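Long-range contact in TerD domain-containing protein (Streptomyces coelicolor A3, PDB 2QZ7), which is of unknown function but belongs to the TerD family, named for tellurite-resistance proteins, and carries bound sodium ions in this crystal: residues A[104-116]-A[177-189]. Residues are numbered along the deposited sequence; the frame is centred on the assembly and turned at random.
Sequences IARVIVGVAIHQD and SDPVLFATEMGSA. With EDO (1,2-ethanediol), chain F.
Pro179 lays its CG over the centre of one face of the His114 imidazole, 3.7 Å from the ring centroid and 5° off the normal, a CH-pi contact in which the two side chains cross at about a right angle. At the ring edge ND1 shares a hydrogen bond with O1 of a 1,2-ethanediol, probably from the crystallisation liquor, while NE2 is bonded to Asp45, a ligand of a nearby sodium ion. The Phe182 ring turns its edge, at CZ, to Gly110 CA (4.3 Å), with CB of Met186, a selenomethionine, over one face toward the rim. Ile108 slides past Met186 in the opposite direction and sets CG2 over one face of the Arg106 guanidinium, offset toward its rim, and 4.0 Å from Gly187 CA. Phe182 CG stands anti to the backbone N (chi1 174°), which carries the ring from the helix toward the strand; there CD2 meets Ala112 CB at 3.9 Å. Helix 179-185 lies along the outer face of one of the two five-stranded antiparallel sheets of the beta sandwich, nearly antiparallel (153°) to the central strand 104-113, whose side chains on the other side, such as Val109, reach strand 91-95 of the second sheet. Asp178 N-caps this helix through OD1, which accepts from Leu181 N. Gly110 leaves room for Phe182 and for the Met186 methyl, CE, which comes within 3.5 Å of Gly110 N. The extended Arg106 chain brings NH1 to a lone pair of Gly187 O at 2.9 Å, in the carbonyl plane. Arg106 NE forms a salt bridge with Glu157, and NH2 donates to a water that in turn donates to Met186 O and Ser188 O, tying the type I turn from Glu185 to Ser188 to the strand.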
# COMPACT_ATOMS: atom_id res chain seq x y z
N ILE A 104 -7.16 -17.06 -0.33
CA ILE A 104 -6.95 -15.62 -0.04
C ILE A 104 -8.09 -14.83 -0.69
O ILE A 104 -8.29 -14.90 -1.90
CB ILE A 104 -5.57 -15.12 -0.55
CG1 ILE A 104 -4.45 -15.74 0.28
CG2 ILE A 104 -5.46 -13.55 -0.55
CD1 ILE A 104 -3.14 -15.59 -0.34
N ALA A 105 -8.82 -14.05 0.11
CA ALA A 105 -10.02 -13.39 -0.39
C ALA A 105 -10.02 -11.88 -0.21
O ALA A 105 -11.00 -11.20 -0.61
CB ALA A 105 -11.32 -14.03 0.24
N ARG A 106 -8.96 -11.36 0.40
CA ARG A 106 -8.84 -9.93 0.62
C ARG A 106 -7.37 -9.52 0.58
O ARG A 106 -6.50 -10.22 1.13
CB ARG A 106 -9.48 -9.57 1.97
CG ARG A 106 -9.37 -8.11 2.37
CD ARG A 106 -10.36 -7.86 3.58
NE ARG A 106 -10.36 -6.45 3.95
CZ ARG A 106 -9.69 -5.91 4.96
NH1 ARG A 106 -8.93 -6.63 5.78
NH2 ARG A 106 -9.78 -4.60 5.16
N VAL A 107 -7.12 -8.38 -0.08
CA VAL A 107 -5.83 -7.76 -0.13
C VAL A 107 -5.97 -6.28 0.23
O VAL A 107 -6.88 -5.60 -0.26
CB VAL A 107 -5.15 -7.91 -1.54
CG1 VAL A 107 -3.75 -7.23 -1.54
CG2 VAL A 107 -5.06 -9.38 -1.91
N ILE A 108 -5.09 -5.78 1.08
CA ILE A 108 -5.07 -4.36 1.30
C ILE A 108 -3.71 -3.76 1.07
O ILE A 108 -2.70 -4.35 1.44
CB ILE A 108 -5.80 -3.92 2.61
CG1 ILE A 108 -5.50 -2.52 3.10
CG2 ILE A 108 -5.72 -4.89 3.75
CD1 ILE A 108 -6.88 -2.04 3.80
N VAL A 109 -3.69 -2.62 0.40
CA VAL A 109 -2.38 -2.00 0.08
C VAL A 109 -2.39 -0.59 0.64
O VAL A 109 -3.43 0.06 0.67
CB VAL A 109 -2.08 -2.06 -1.45
CG1 VAL A 109 -3.10 -1.32 -2.21
CG2 VAL A 109 -0.67 -1.50 -1.76
N GLY A 110 -1.24 -0.16 1.14
CA GLY A 110 -1.07 1.15 1.72
C GLY A 110 0.37 1.65 1.56
O GLY A 110 1.19 1.03 0.83
N VAL A 111 0.64 2.77 2.19
CA VAL A 111 1.93 3.41 2.10
C VAL A 111 2.33 3.80 3.51
O VAL A 111 1.54 4.39 4.28
CB VAL A 111 1.90 4.63 1.14
CG1 VAL A 111 3.22 5.46 1.21
CG2 VAL A 111 1.64 4.19 -0.33
N ALA A 112 3.56 3.45 3.87
CA ALA A 112 4.10 3.78 5.19
C ALA A 112 5.35 4.66 5.11
O ALA A 112 6.21 4.45 4.25
CB ALA A 112 4.39 2.49 5.99
N ILE A 113 5.45 5.63 6.02
CA ILE A 113 6.64 6.47 6.14
C ILE A 113 7.51 5.93 7.25
O ILE A 113 7.02 5.67 8.35
CB ILE A 113 6.26 7.97 6.42
CG1 ILE A 113 5.25 8.46 5.37
CG2 ILE A 113 7.51 8.86 6.46
CD1 ILE A 113 4.53 9.75 5.78
N HIS A 114 8.81 5.75 6.99
CA HIS A 114 9.75 5.40 8.06
C HIS A 114 9.88 6.47 9.13
O HIS A 114 9.88 7.69 8.85
CB HIS A 114 11.09 4.91 7.52
CG HIS A 114 10.96 3.58 6.82
ND1 HIS A 114 11.54 2.43 7.28
CD2 HIS A 114 10.27 3.23 5.71
CE1 HIS A 114 11.24 1.43 6.48
NE2 HIS A 114 10.46 1.89 5.52
N GLN A 115 9.96 6.01 10.38
CA GLN A 115 9.85 6.89 11.52
C GLN A 115 11.16 7.00 12.31
O GLN A 115 11.20 7.66 13.34
CB GLN A 115 8.72 6.41 12.44
CG GLN A 115 7.33 6.47 11.83
CD GLN A 115 6.92 7.88 11.41
OE1 GLN A 115 6.89 8.79 12.22
NE2 GLN A 115 6.56 8.04 10.13
N ASP A 116 12.22 6.38 11.80
CA ASP A 116 13.47 6.24 12.56
C ASP A 116 14.30 7.51 12.66
O ASP A 116 15.24 7.59 13.46
CB ASP A 116 14.29 5.05 12.06
CG ASP A 116 14.46 5.01 10.55
OD1 ASP A 116 13.59 5.51 9.79
OD2 ASP A 116 15.49 4.47 10.12
N SER A 177 1.30 4.46 13.21
CA SER A 177 2.29 3.46 13.51
C SER A 177 3.51 3.52 12.56
O SER A 177 3.45 4.18 11.50
CB SER A 177 1.60 2.08 13.45
OG SER A 177 0.78 1.94 12.28
N ASP A 178 4.61 2.89 12.96
CA ASP A 178 5.75 2.71 12.04
C ASP A 178 5.45 1.60 11.04
O ASP A 178 4.43 0.94 11.17
CB ASP A 178 7.09 2.51 12.78
CG ASP A 178 7.20 1.17 13.51
OD1 ASP A 178 6.43 0.23 13.25
OD2 ASP A 178 8.13 1.07 14.36
N PRO A 179 6.29 1.45 9.99
CA PRO A 179 5.97 0.46 8.94
C PRO A 179 5.66 -0.95 9.42
O PRO A 179 4.73 -1.57 8.91
CB PRO A 179 7.22 0.49 8.05
CG PRO A 179 7.74 1.92 8.18
CD PRO A 179 7.53 2.20 9.69
N VAL A 180 6.43 -1.48 10.36
CA VAL A 180 6.26 -2.87 10.80
C VAL A 180 4.93 -3.02 11.59
O VAL A 180 4.13 -3.95 11.37
CB VAL A 180 7.45 -3.36 11.68
CG1 VAL A 180 7.22 -4.82 12.10
CG2 VAL A 180 8.81 -3.25 10.91
N LEU A 181 4.70 -2.09 12.51
CA LEU A 181 3.44 -2.10 13.26
C LEU A 181 2.22 -1.90 12.34
O LEU A 181 1.17 -2.59 12.51
CB LEU A 181 3.47 -1.06 14.38
CG LEU A 181 2.30 -1.18 15.37
CD1 LEU A 181 2.23 -2.61 16.03
CD2 LEU A 181 2.34 -0.09 16.45
N PHE A 182 2.34 -0.98 11.37
CA PHE A 182 1.28 -0.70 10.38
C PHE A 182 0.82 -1.97 9.69
O PHE A 182 -0.38 -2.23 9.55
CB PHE A 182 1.79 0.30 9.34
CG PHE A 182 0.86 0.56 8.18
CD1 PHE A 182 -0.43 1.08 8.40
CD2 PHE A 182 1.27 0.28 6.87
CE1 PHE A 182 -1.28 1.35 7.33
CE2 PHE A 182 0.46 0.57 5.79
CZ PHE A 182 -0.83 1.12 6.01
N ALA A 183 1.78 -2.79 9.31
CA ALA A 183 1.41 -4.01 8.58
C ALA A 183 0.54 -4.93 9.41
O ALA A 183 -0.34 -5.62 8.86
CB ALA A 183 2.69 -4.75 8.03
N THR A 184 0.80 -4.99 10.72
CA THR A 184 -0.05 -5.80 11.65
C THR A 184 -1.49 -5.30 11.84
O THR A 184 -2.38 -6.07 12.28
CB THR A 184 0.57 -5.91 13.07
OG1 THR A 184 0.31 -4.70 13.81
CG2 THR A 184 2.09 -6.17 12.98
N GLU A 185 -1.72 -4.03 11.56
CA GLU A 185 -3.02 -3.41 11.90
C GLU A 185 -3.75 -2.87 10.69
O GLU A 185 -4.94 -2.57 10.79
CB GLU A 185 -2.86 -2.29 12.94
CG GLU A 185 -2.12 -1.07 12.49
CD GLU A 185 -1.93 -0.05 13.60
OE1 GLU A 185 -2.26 -0.34 14.77
OE2 GLU A 185 -1.45 1.06 13.33
N MSE A 186 -3.06 -2.81 9.53
CA MSE A 186 -3.65 -2.19 8.34
C MSE A 186 -4.90 -2.96 7.86
O MSE A 186 -5.73 -2.38 7.17
CB MSE A 186 -2.65 -2.09 7.18
CG MSE A 186 -2.27 -3.42 6.60
SE MSE A 186 -0.73 -3.32 5.35
CE MSE A 186 -1.47 -2.12 4.02
N GLY A 187 -5.02 -4.25 8.19
CA GLY A 187 -6.18 -5.05 7.76
C GLY A 187 -7.30 -5.15 8.76
O GLY A 187 -8.35 -5.75 8.48
N SER A 188 -7.11 -4.56 9.94
CA SER A 188 -8.14 -4.74 10.97
C SER A 188 -9.41 -3.95 10.59
O SER A 188 -9.35 -2.91 9.92
CB SER A 188 -7.62 -4.32 12.35
OG SER A 188 -7.16 -2.98 12.29
N ALA A 189 -10.55 -4.51 11.00
CA ALA A 189 -11.85 -3.86 10.84
C ALA A 189 -11.83 -2.42 11.38
O ALA A 189 -11.51 -2.22 12.55
CB ALA A 189 -12.91 -4.70 11.58
C1 EDO F . 11.83 1.89 10.76
O1 EDO F . 12.81 1.87 9.71
C2 EDO F . 11.07 3.15 10.49
O2 EDO F . 10.05 3.32 11.45
O HOH W 1 -8.72 -2.73 7.13
O HOH W 2 4.71 4.01 9.08